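Local coordinates for protein alpha-amylase (PDB 6AZ5) that probably binds starch-type alpha-glucans as a family 41 carbohydrate-binding module of a cell-surface amylase from a human gut bacterium, at residues T4-Y9 against K53-V58; L14-D19 against K48-K53; V23-W28 against V67-R72; R88-S93 against S106-E111. One frame throughout, in Å; residues are numbered along the deposited sequence.

Contact 1 (T4-Y9 against K53-V58); sequences TFTIYY and KQTITV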
# COMPACT_ATOMS: atom_id res chain seq x y z
N THR A 4 -4.14 -10.35 8.80
CA THR A 4 -4.52 -9.14 8.07
C THR A 4 -3.66 -7.95 8.50
O THR A 4 -3.48 -7.70 9.69
CB THR A 4 -6.01 -8.80 8.28
OG1 THR A 4 -6.82 -9.82 7.69
CG2 THR A 4 -6.35 -7.47 7.63
N PHE A 5 -3.13 -7.22 7.52
CA PHE A 5 -2.43 -5.98 7.82
C PHE A 5 -3.05 -4.83 7.05
O PHE A 5 -3.75 -5.03 6.06
CB PHE A 5 -0.93 -6.10 7.51
CG PHE A 5 -0.63 -6.42 6.07
CD1 PHE A 5 -0.54 -7.74 5.64
CD2 PHE A 5 -0.40 -5.41 5.15
CE1 PHE A 5 -0.25 -8.04 4.32
CE2 PHE A 5 -0.11 -5.70 3.83
CZ PHE A 5 -0.03 -7.02 3.41
N THR A 6 -2.79 -3.62 7.52
CA THR A 6 -3.25 -2.41 6.85
C THR A 6 -2.07 -1.78 6.13
O THR A 6 -0.95 -1.80 6.63
CB THR A 6 -3.85 -1.41 7.86
OG1 THR A 6 -4.93 -2.03 8.56
CG2 THR A 6 -4.35 -0.17 7.15
N ILE A 7 -2.31 -1.24 4.94
CA ILE A 7 -1.26 -0.50 4.26
C ILE A 7 -1.77 0.86 3.79
O ILE A 7 -2.78 0.96 3.09
CB ILE A 7 -0.66 -1.32 3.09
CG1 ILE A 7 0.28 -0.44 2.26
CG2 ILE A 7 -1.74 -1.91 2.21
CD1 ILE A 7 1.26 -1.26 1.43
N TYR A 8 -1.07 1.90 4.24
CA TYR A 8 -1.35 3.27 3.84
C TYR A 8 -0.45 3.68 2.69
O TYR A 8 0.72 3.29 2.65
CB TYR A 8 -1.13 4.24 5.00
CG TYR A 8 -1.96 4.00 6.24
CD1 TYR A 8 -3.25 3.50 6.15
CD2 TYR A 8 -1.45 4.27 7.50
CE1 TYR A 8 -4.01 3.29 7.29
CE2 TYR A 8 -2.20 4.06 8.64
CZ TYR A 8 -3.48 3.57 8.53
OH TYR A 8 -4.22 3.36 9.67
N TYR A 9 -0.98 4.48 1.77
CA TYR A 9 -0.19 4.97 0.64
C TYR A 9 -0.37 6.47 0.42
O TYR A 9 -1.48 6.99 0.42
CB TYR A 9 -0.57 4.22 -0.64
CG TYR A 9 0.02 4.80 -1.91
CD1 TYR A 9 1.38 4.67 -2.19
CD2 TYR A 9 -0.78 5.46 -2.84
CE1 TYR A 9 1.92 5.20 -3.36
CE2 TYR A 9 -0.25 5.99 -4.00
CZ TYR A 9 1.11 5.85 -4.26
OH TYR A 9 1.64 6.38 -5.42
N LYS A 53 -5.98 4.00 2.11
CA LYS A 53 -5.81 2.83 2.96
C LYS A 53 -6.54 1.61 2.40
O LYS A 53 -7.51 1.74 1.65
CB LYS A 53 -6.29 3.12 4.39
CG LYS A 53 -7.73 2.75 4.66
CD LYS A 53 -8.15 3.11 6.08
CE LYS A 53 -9.65 2.92 6.26
NZ LYS A 53 -10.13 3.56 7.51
N GLN A 54 -6.04 0.44 2.76
CA GLN A 54 -6.74 -0.81 2.52
C GLN A 54 -6.19 -1.88 3.46
O GLN A 54 -5.09 -1.73 4.00
CB GLN A 54 -6.60 -1.25 1.07
CG GLN A 54 -5.18 -1.59 0.65
CD GLN A 54 -5.13 -2.14 -0.76
OE1 GLN A 54 -5.80 -3.12 -1.09
NE2 GLN A 54 -4.34 -1.50 -1.62
N THR A 55 -6.95 -2.94 3.66
CA THR A 55 -6.46 -4.07 4.44
C THR A 55 -6.20 -5.24 3.52
O THR A 55 -6.87 -5.41 2.50
CB THR A 55 -7.45 -4.48 5.54
OG1 THR A 55 -8.70 -4.82 4.94
CG2 THR A 55 -7.65 -3.35 6.54
N ILE A 56 -5.22 -6.06 3.87
CA ILE A 56 -4.84 -7.15 3.00
C ILE A 56 -4.60 -8.39 3.85
O ILE A 56 -3.96 -8.34 4.89
CB ILE A 56 -3.59 -6.78 2.18
CG1 ILE A 56 -3.98 -5.78 1.08
CG2 ILE A 56 -2.97 -8.01 1.57
CD1 ILE A 56 -2.83 -5.21 0.30
N THR A 57 -5.17 -9.51 3.41
CA THR A 57 -5.12 -10.74 4.17
C THR A 57 -4.17 -11.73 3.51
O THR A 57 -4.27 -11.99 2.31
CB THR A 57 -6.52 -11.39 4.27
OG1 THR A 57 -7.42 -10.47 4.92
CG2 THR A 57 -6.47 -12.68 5.06
N VAL A 58 -3.24 -12.25 4.30
CA VAL A 58 -2.37 -13.34 3.85
C VAL A 58 -2.54 -14.56 4.75
O VAL A 58 -3.01 -14.44 5.89
CB VAL A 58 -0.89 -12.92 3.83
CG1 VAL A 58 -0.65 -11.90 2.73
CG2 VAL A 58 -0.47 -12.36 5.18
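Phe5 holds its CG between its own backbone N and carbonyl carbon (chi1 60°), which brings the ring in over Ile56. The CB of Ile56 sits over that ring face, offset toward the rim, in a CH-pi contact 4.2 Å from the ring centroid. The CG2 methyl of Ile56, anti to the backbone N, meets the far end of the ring, 3.6 Å from Phe5 CZ. Val58 CG1 comes to the ring edge, close to the ring plane. Ile7 CG2 packs on the CD1 methyl of Ile56 and on CG of Gln54. The amide end of Gln54 has its partner beyond this strand pair: its NE2 donates to the carbonyl of Tyr36. These side chains face the interior of a beta-sandwich-like fold, as expected for a CBM41 module, where Leu25 and Met27 of strand 24-29 meet Ile7 and Ile56. The two strands are antiparallel neighbours. Phe5 and Ile56 form a hydrogen-bonded pair, with Phe5 N to Ile56 O at 3.0 Å and Ile56 N to Phe5 O at 2.8 Å. Ile7 N also donates to Gln54 O, at 3.0 Å and nearly straight (169°). The other sheet face carries threonines. The hydroxyls of Thr4 and Thr57 share a hydrogen bond, OG1 to OG1 2.9 Å, across a non-hydrogen-bonded pair. Farther along, the CG2 methyl of Thr55 lies against OG1 of Thr6. Tyr8 presents its ring edge to Lys53, with CD1 3.5 Å from Lys53 CB, while its ring stacks with that of Tyr42.

Contact 2 (L14-D19 against K48-K53); sequences LSTDTD and KVTWFK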
# COMPACT_ATOMS: atom_id res chain seq x y z
N LEU A 14 -1.55 12.60 -6.25
CA LEU A 14 -2.85 11.94 -6.33
C LEU A 14 -3.78 12.51 -5.28
O LEU A 14 -3.34 13.15 -4.33
CB LEU A 14 -2.72 10.43 -6.14
CG LEU A 14 -1.91 9.68 -7.21
CD1 LEU A 14 -1.85 8.19 -6.88
CD2 LEU A 14 -2.47 9.91 -8.60
N SER A 15 -5.08 12.28 -5.45
CA SER A 15 -6.08 12.79 -4.53
C SER A 15 -7.02 11.69 -4.06
O SER A 15 -7.52 10.91 -4.86
CB SER A 15 -6.87 13.93 -5.17
OG SER A 15 -8.11 14.12 -4.53
N THR A 16 -7.25 11.63 -2.75
CA THR A 16 -8.09 10.59 -2.18
C THR A 16 -9.57 10.93 -2.36
O THR A 16 -10.44 10.14 -2.02
CB THR A 16 -7.80 10.36 -0.68
OG1 THR A 16 -8.12 11.54 0.06
CG2 THR A 16 -6.33 10.04 -0.48
N ASP A 17 -9.84 12.11 -2.91
CA ASP A 17 -11.21 12.46 -3.27
C ASP A 17 -11.55 11.94 -4.67
O ASP A 17 -12.55 11.24 -4.84
CB ASP A 17 -11.42 13.97 -3.21
CG ASP A 17 -12.87 14.35 -2.96
OD1 ASP A 17 -13.75 13.47 -3.09
OD2 ASP A 17 -13.14 15.53 -2.64
N THR A 18 -10.73 12.27 -5.66
CA THR A 18 -11.05 11.94 -7.05
C THR A 18 -10.53 10.58 -7.51
O THR A 18 -11.21 9.89 -8.28
CB THR A 18 -10.52 13.02 -8.02
OG1 THR A 18 -10.61 12.54 -9.36
CG2 THR A 18 -9.07 13.35 -7.72
N ASP A 19 -9.35 10.19 -7.07
CA ASP A 19 -8.72 8.99 -7.61
C ASP A 19 -9.09 7.70 -6.88
O ASP A 19 -8.52 6.65 -7.15
CB ASP A 19 -7.19 9.15 -7.61
CG ASP A 19 -6.73 10.37 -8.40
OD1 ASP A 19 -6.77 10.32 -9.65
OD2 ASP A 19 -6.33 11.37 -7.76
N LYS A 48 -0.49 16.38 8.77
CA LYS A 48 -1.69 16.93 8.12
C LYS A 48 -1.76 16.59 6.63
O LYS A 48 -1.87 17.47 5.77
CB LYS A 48 -1.81 18.45 8.35
CG LYS A 48 -0.70 19.35 7.82
CD LYS A 48 -0.80 20.74 8.46
CE LYS A 48 -0.35 21.84 7.50
NZ LYS A 48 -1.25 23.03 7.56
N VAL A 49 -1.71 15.29 6.34
CA VAL A 49 -1.95 14.76 5.00
C VAL A 49 -2.93 13.58 5.06
O VAL A 49 -3.19 13.02 6.13
CB VAL A 49 -0.65 14.29 4.33
CG1 VAL A 49 0.31 15.46 4.17
CG2 VAL A 49 -0.02 13.16 5.13
N THR A 50 -3.48 13.20 3.91
CA THR A 50 -4.41 12.07 3.86
C THR A 50 -3.81 10.89 3.07
O THR A 50 -3.28 11.07 1.98
CB THR A 50 -5.75 12.48 3.23
OG1 THR A 50 -6.34 13.53 4.02
CG2 THR A 50 -6.71 11.30 3.19
N TRP A 51 -3.90 9.70 3.65
CA TRP A 51 -3.40 8.49 3.00
C TRP A 51 -4.52 7.69 2.37
O TRP A 51 -5.65 7.70 2.87
CB TRP A 51 -2.66 7.60 4.01
CG TRP A 51 -1.50 8.21 4.72
CD1 TRP A 51 -1.55 9.16 5.71
CD2 TRP A 51 -0.12 7.88 4.55
NE1 TRP A 51 -0.27 9.46 6.14
CE2 TRP A 51 0.62 8.68 5.44
CE3 TRP A 51 0.57 7.00 3.71
CZ2 TRP A 51 2.00 8.62 5.53
CZ3 TRP A 51 1.94 6.93 3.80
CH2 TRP A 51 2.65 7.74 4.70
N PHE A 52 -4.22 6.98 1.28
CA PHE A 52 -5.08 5.88 0.83
C PHE A 52 -4.91 4.73 1.82
O PHE A 52 -3.82 4.50 2.31
CB PHE A 52 -4.71 5.40 -0.58
CG PHE A 52 -4.96 6.41 -1.67
CD1 PHE A 52 -3.98 7.32 -2.03
CD2 PHE A 52 -6.18 6.44 -2.33
CE1 PHE A 52 -4.21 8.24 -3.03
CE2 PHE A 52 -6.42 7.37 -3.33
CZ PHE A 52 -5.43 8.27 -3.68
N LYS A 53 -5.98 4.00 2.11
CA LYS A 53 -5.81 2.83 2.96
C LYS A 53 -6.54 1.61 2.40
O LYS A 53 -7.51 1.74 1.65
CB LYS A 53 -6.29 3.12 4.39
CG LYS A 53 -7.73 2.75 4.66
CD LYS A 53 -8.15 3.11 6.08
CE LYS A 53 -9.65 2.92 6.26
NZ LYS A 53 -10.13 3.56 7.51
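Thr16 and Phe52 meet through a CH-pi contact. The CG2 methyl of Thr16 stands almost straight above the centre of the Phe52 ring, 3.7 Å from the centroid and 7° off the ring normal. A chi1 of 64° sets Thr16 OG1 between backbone N and carbonyl carbon and leaves CG2 anti to the carbonyl carbon, where it meets the ring. Apolar packing adds to this: Leu14 CB approaches the ring edge, 4.1 Å from Phe52 CE1. Two oxygens make van der Waals contacts. Thr16 OG1 lies 3.4 Å from the Thr50 CG2 methyl, and the two threonine side chains cross at a slant. The Ser15 carbonyl also approaches the ring, with its O 3.6 Å from Phe52 CZ. No hydrogen bond joins the two segments.

The polar bonds lie within 14-19 and hold the loop in shape. Asp19 OD2 accepts from Ser15 N at 2.8 Å, on the anti side of the carboxylate. Asp19 N returns a backbone bond to Ser15 O. Ser15 OG takes the N-H of Asp17 at 3.1 Å, and more weakly that of Thr18. Beyond the segments, Met20, Val23 and Tyr9 also touch Phe52, and Thr41 meets both threonines. The Ser15 hydroxyl and the Asp17 N-H make an ST turn, in a loop that folds over an aromatic side chain of strand 49-58.

Contact 3 (V23-W28 against V67-R72); sequences VDLWMW and VGLKAR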
# COMPACT_ATOMS: atom_id res chain seq x y z
N VAL A 23 -6.64 4.01 -7.86
CA VAL A 23 -5.31 3.74 -7.31
C VAL A 23 -5.27 2.34 -6.71
O VAL A 23 -6.13 1.99 -5.89
CB VAL A 23 -4.93 4.76 -6.22
CG1 VAL A 23 -3.48 4.57 -5.79
CG2 VAL A 23 -5.16 6.18 -6.71
N ASP A 24 -4.30 1.53 -7.11
CA ASP A 24 -4.13 0.22 -6.49
C ASP A 24 -2.66 -0.12 -6.22
O ASP A 24 -1.77 0.71 -6.40
CB ASP A 24 -4.79 -0.89 -7.32
CG ASP A 24 -4.17 -1.08 -8.71
OD1 ASP A 24 -2.96 -0.85 -8.89
OD2 ASP A 24 -4.91 -1.50 -9.63
N LEU A 25 -2.45 -1.34 -5.77
CA LEU A 25 -1.13 -1.91 -5.61
C LEU A 25 -1.05 -3.16 -6.46
O LEU A 25 -1.95 -4.00 -6.42
CB LEU A 25 -0.84 -2.27 -4.15
CG LEU A 25 -0.93 -1.21 -3.06
CD1 LEU A 25 -0.69 -1.86 -1.70
CD2 LEU A 25 0.06 -0.08 -3.33
N TRP A 26 0.02 -3.28 -7.24
CA TRP A 26 0.32 -4.53 -7.91
C TRP A 26 1.27 -5.33 -7.02
O TRP A 26 2.38 -4.89 -6.76
CB TRP A 26 0.93 -4.29 -9.28
CG TRP A 26 0.98 -5.52 -10.12
CD1 TRP A 26 2.03 -6.36 -10.28
CD2 TRP A 26 -0.09 -6.04 -10.92
NE1 TRP A 26 1.69 -7.38 -11.14
CE2 TRP A 26 0.39 -7.21 -11.54
CE3 TRP A 26 -1.41 -5.64 -11.17
CZ2 TRP A 26 -0.40 -7.98 -12.39
CZ3 TRP A 26 -2.18 -6.40 -12.01
CH2 TRP A 26 -1.68 -7.56 -12.61
N MET A 27 0.83 -6.49 -6.55
CA MET A 27 1.62 -7.21 -5.56
C MET A 27 1.92 -8.63 -6.00
O MET A 27 1.17 -9.23 -6.78
CB MET A 27 0.88 -7.22 -4.22
CG MET A 27 0.36 -5.86 -3.80
SD MET A 27 -0.49 -5.90 -2.21
CE MET A 27 0.90 -5.95 -1.08
N TRP A 28 3.05 -9.16 -5.52
CA TRP A 28 3.45 -10.53 -5.81
C TRP A 28 4.23 -11.15 -4.65
O TRP A 28 4.67 -10.45 -3.75
CB TRP A 28 4.26 -10.59 -7.10
CG TRP A 28 5.57 -9.84 -7.07
CD1 TRP A 28 6.80 -10.37 -6.82
CD2 TRP A 28 5.77 -8.44 -7.31
NE1 TRP A 28 7.75 -9.39 -6.88
CE2 TRP A 28 7.15 -8.20 -7.19
CE3 TRP A 28 4.93 -7.37 -7.62
CZ2 TRP A 28 7.71 -6.93 -7.35
CZ3 TRP A 28 5.48 -6.11 -7.79
CH2 TRP A 28 6.86 -5.90 -7.65
N VAL A 67 7.18 -9.36 0.55
CA VAL A 67 6.21 -9.03 -0.49
C VAL A 67 6.79 -8.05 -1.49
O VAL A 67 7.40 -7.05 -1.10
CB VAL A 67 4.94 -8.42 0.12
CG1 VAL A 67 4.04 -7.83 -0.97
CG2 VAL A 67 4.20 -9.46 0.94
N GLY A 68 6.61 -8.33 -2.77
CA GLY A 68 6.97 -7.39 -3.81
C GLY A 68 5.74 -6.59 -4.20
O GLY A 68 4.65 -7.16 -4.30
N LEU A 69 5.89 -5.29 -4.40
CA LEU A 69 4.75 -4.47 -4.78
C LEU A 69 5.15 -3.15 -5.42
O LEU A 69 6.28 -2.70 -5.29
CB LEU A 69 3.86 -4.19 -3.56
CG LEU A 69 4.24 -2.97 -2.72
CD1 LEU A 69 3.12 -2.63 -1.75
CD2 LEU A 69 5.54 -3.18 -1.96
N LYS A 70 4.20 -2.53 -6.10
CA LYS A 70 4.34 -1.15 -6.55
C LYS A 70 2.97 -0.52 -6.74
O LYS A 70 2.02 -1.19 -7.15
CB LYS A 70 5.16 -1.08 -7.84
CG LYS A 70 4.54 -1.80 -9.00
CD LYS A 70 5.47 -1.84 -10.20
CE LYS A 70 6.63 -2.79 -9.97
NZ LYS A 70 7.38 -3.07 -11.23
N ALA A 71 2.85 0.76 -6.43
CA ALA A 71 1.60 1.48 -6.63
C ALA A 71 1.32 1.70 -8.12
O ALA A 71 2.25 1.81 -8.91
CB ALA A 71 1.64 2.80 -5.89
N ARG A 72 0.04 1.74 -8.49
CA ARG A 72 -0.38 2.12 -9.85
C ARG A 72 -1.41 3.23 -9.75
O ARG A 72 -2.32 3.16 -8.92
CB ARG A 72 -0.93 0.92 -10.61
CG ARG A 72 0.06 -0.21 -10.77
CD ARG A 72 -0.44 -1.25 -11.75
NE ARG A 72 -1.80 -1.67 -11.42
CZ ARG A 72 -2.54 -2.49 -12.16
NH1 ARG A 72 -2.05 -2.99 -13.29
NH2 ARG A 72 -3.76 -2.82 -11.77
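Strands 24-29 and 66-72 are antiparallel neighbours in the beta-sheet of this CBM41 module. Three hydrogen-bonded pairs link them: Asp24 with Arg72, Trp26 with Lys70, and Trp28 with Gly68. Arg72 grips Asp24 side-on in a salt bridge. Its NE meets Asp24 OD1 at 2.9 Å on the syn lone pair, and its NH2 meets OD2 at 2.8 Å. The carboxylate and guanidinium planes are 20° apart. Trp26 CE3 lies over the guanidinium face, 3.5 Å from Arg72 CZ, with the ring plane inclined to it by 46°. With chi1 at 63°, the indole of Trp28 folds back over the opposite strand. Its six-membered ring covers Gly68, whose CA is 3.7 Å from the centroid. The Leu69 N lies over the same face. On the other face of the sheet Leu25, Met27, Val67 and Leu69 pack together, with Met27 CE 3.7 Å from Val67 CG1. That apolar side meets Ile7 of strand 3-10, and Gln54 and Ile56 of strand 49-58, while Ala71 and Val23 touch Tyr9. On the opposite side Trp79 joins Trp26 and Arg72, while Ser35 and Asn75 bond Asp24 OD2. Strand 35-44 pairs with the other edge of 24-29.

Contact 4 (R88-S93 against S106-E111); sequences RSFTIS and SDPVHE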
# COMPACT_ATOMS: atom_id res chain seq x y z
N ARG A 88 9.12 -2.16 -5.26
CA ARG A 88 9.25 -2.00 -3.81
C ARG A 88 9.10 -3.33 -3.10
O ARG A 88 8.80 -4.35 -3.72
CB ARG A 88 8.21 -1.00 -3.28
CG ARG A 88 8.17 0.31 -4.03
CD ARG A 88 9.55 0.94 -4.16
NE ARG A 88 9.47 2.25 -4.81
CZ ARG A 88 10.52 2.97 -5.20
NH1 ARG A 88 11.75 2.52 -5.00
NH2 ARG A 88 10.33 4.14 -5.79
N SER A 89 9.32 -3.33 -1.79
CA SER A 89 9.14 -4.54 -1.00
C SER A 89 9.09 -4.25 0.49
O SER A 89 9.55 -3.21 0.96
CB SER A 89 10.27 -5.54 -1.28
OG SER A 89 11.50 -5.07 -0.78
N PHE A 90 8.51 -5.19 1.23
CA PHE A 90 8.53 -5.16 2.69
C PHE A 90 8.34 -6.57 3.20
O PHE A 90 8.06 -7.49 2.43
CB PHE A 90 7.45 -4.24 3.26
CG PHE A 90 6.04 -4.70 3.02
CD1 PHE A 90 5.37 -4.36 1.85
CD2 PHE A 90 5.36 -5.44 3.97
CE1 PHE A 90 4.06 -4.77 1.63
CE2 PHE A 90 4.05 -5.86 3.76
CZ PHE A 90 3.40 -5.53 2.58
N THR A 91 8.50 -6.75 4.51
CA THR A 91 8.33 -8.05 5.12
C THR A 91 7.10 -8.04 6.02
O THR A 91 6.92 -7.13 6.81
CB THR A 91 9.59 -8.46 5.91
OG1 THR A 91 10.72 -8.47 5.03
CG2 THR A 91 9.42 -9.84 6.52
N ILE A 92 6.26 -9.05 5.88
CA ILE A 92 5.07 -9.17 6.71
C ILE A 92 5.48 -9.52 8.14
O ILE A 92 5.99 -10.61 8.40
CB ILE A 92 4.12 -10.24 6.15
CG1 ILE A 92 3.79 -9.92 4.68
CG2 ILE A 92 2.86 -10.33 7.00
CD1 ILE A 92 3.18 -11.09 3.94
N SER A 93 5.27 -8.58 9.06
CA SER A 93 5.73 -8.73 10.44
C SER A 93 4.80 -9.60 11.29
O SER A 93 5.23 -10.20 12.27
CB SER A 93 5.87 -7.36 11.11
OG SER A 93 4.60 -6.84 11.49
N SER A 106 9.51 5.04 -2.36
CA SER A 106 10.33 4.23 -1.45
C SER A 106 9.62 2.96 -0.98
O SER A 106 8.41 2.83 -1.09
CB SER A 106 10.75 5.07 -0.24
OG SER A 106 9.66 5.82 0.28
N ASP A 107 10.41 2.01 -0.47
CA ASP A 107 9.87 0.81 0.15
C ASP A 107 8.87 1.18 1.26
O ASP A 107 9.06 2.18 1.96
CB ASP A 107 10.99 -0.06 0.73
CG ASP A 107 11.63 -0.97 -0.32
OD1 ASP A 107 10.94 -1.38 -1.27
OD2 ASP A 107 12.83 -1.30 -0.17
N PRO A 108 7.79 0.39 1.41
CA PRO A 108 6.89 0.63 2.54
C PRO A 108 7.58 0.25 3.85
O PRO A 108 8.37 -0.69 3.88
CB PRO A 108 5.70 -0.29 2.25
CG PRO A 108 5.81 -0.63 0.78
CD PRO A 108 7.29 -0.66 0.51
N VAL A 109 7.28 0.99 4.92
CA VAL A 109 7.90 0.74 6.22
C VAL A 109 6.88 0.62 7.34
O VAL A 109 5.77 1.17 7.26
CB VAL A 109 8.90 1.84 6.57
CG1 VAL A 109 10.16 1.71 5.72
CG2 VAL A 109 8.24 3.20 6.41
N HIS A 110 7.26 -0.09 8.40
CA HIS A 110 6.35 -0.33 9.52
C HIS A 110 6.18 0.87 10.43
O HIS A 110 5.23 0.92 11.21
CB HIS A 110 6.84 -1.52 10.34
CG HIS A 110 6.56 -2.84 9.70
ND1 HIS A 110 7.51 -3.52 8.96
CD2 HIS A 110 5.45 -3.60 9.68
CE1 HIS A 110 6.98 -4.65 8.51
NE2 HIS A 110 5.73 -4.72 8.94
N GLU A 111 7.08 1.84 10.34
CA GLU A 111 6.92 3.03 11.17
C GLU A 111 6.56 4.26 10.34
O GLU A 111 7.07 4.46 9.24
CB GLU A 111 8.18 3.31 11.97
CG GLU A 111 7.89 4.07 13.26
CD GLU A 111 8.92 3.80 14.35
OE1 GLU A 111 9.33 2.63 14.50
OE2 GLU A 111 9.30 4.76 15.04
O HOH W 1 12.98 -0.17 -3.35
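The touching parts, 88-93 and 106-110, run nearly parallel, 6° apart end to end, and a single direct hydrogen bond, Ser89 N to Asp107 OD1 at 2.6 Å, joins them. That bond is bent (141°), and the N-H reaches OD1 from above the carboxylate plane. The Asp107 carboxylate swings back to Ser89 with CG anti to the carbonyl carbon (chi1 -84°), and OD1 also comes close to Arg88 CA. A water makes weak bonds to Arg88 NH1 and Asp107 OD1, linking the two charged side chains, whose nearest charged atoms are not in contact. The backbone N of Ser106 lies over one face of the Arg88 guanidinium, toward its rim, 3.6 Å from Arg88 NH2. Arg88 NE makes a salt bridge to Asp84. Strand 88-91 pairs with 66-72, and here the loop that follows strand 99-103 packs on the sheet of the CBM41 module. Pro108 touches both Phe90 and Ser89. Its CG meets Phe90 CD1 at 3.9 Å, the two side chains crossing at about a right angle, and its CD lies 3.4 Å from Ser89 O. Leu69 and Tyr102 also touch Pro108, and Leu100 backs Phe90. Farther along, the Thr91 carbonyl lies at the edge of the His110 ring, in its plane, with O 3.0 Å from CE1. Ser93 CB is 3.4 Å from His110 NE2, and that nitrogen hydrogen-bonds to Glu98, which also takes the backbone N-H of Ser93. The Ser93 hydroxyl turns to the N-H of Asp95.

All four contacts reach the same mixed sheet of a compact, helix-free module; segments 14-19 and 106-111 are loops packed against it. Contacts 1 and 2 share Lys53 and strand 49-58; their centres are about 15 Å apart, and contact 2 falls within the chain span that contact 1 encloses. Contact 3 alternates with both along the chain. Contact 4 comes last. Contacts 1 and 3 lie about 12 Å apart between centres, and Tyr9 packs on Ala71. Contact 4 joins contact 3 through neighbouring strands 66-72 and 88-91, and touches contact 1 by Phe5 on Phe90. Contacts 2 and 4 lie on opposite sides of the chain centre, about 20 Å apart between centres. Early, middle and late parts of the chain are thus tied into one small module.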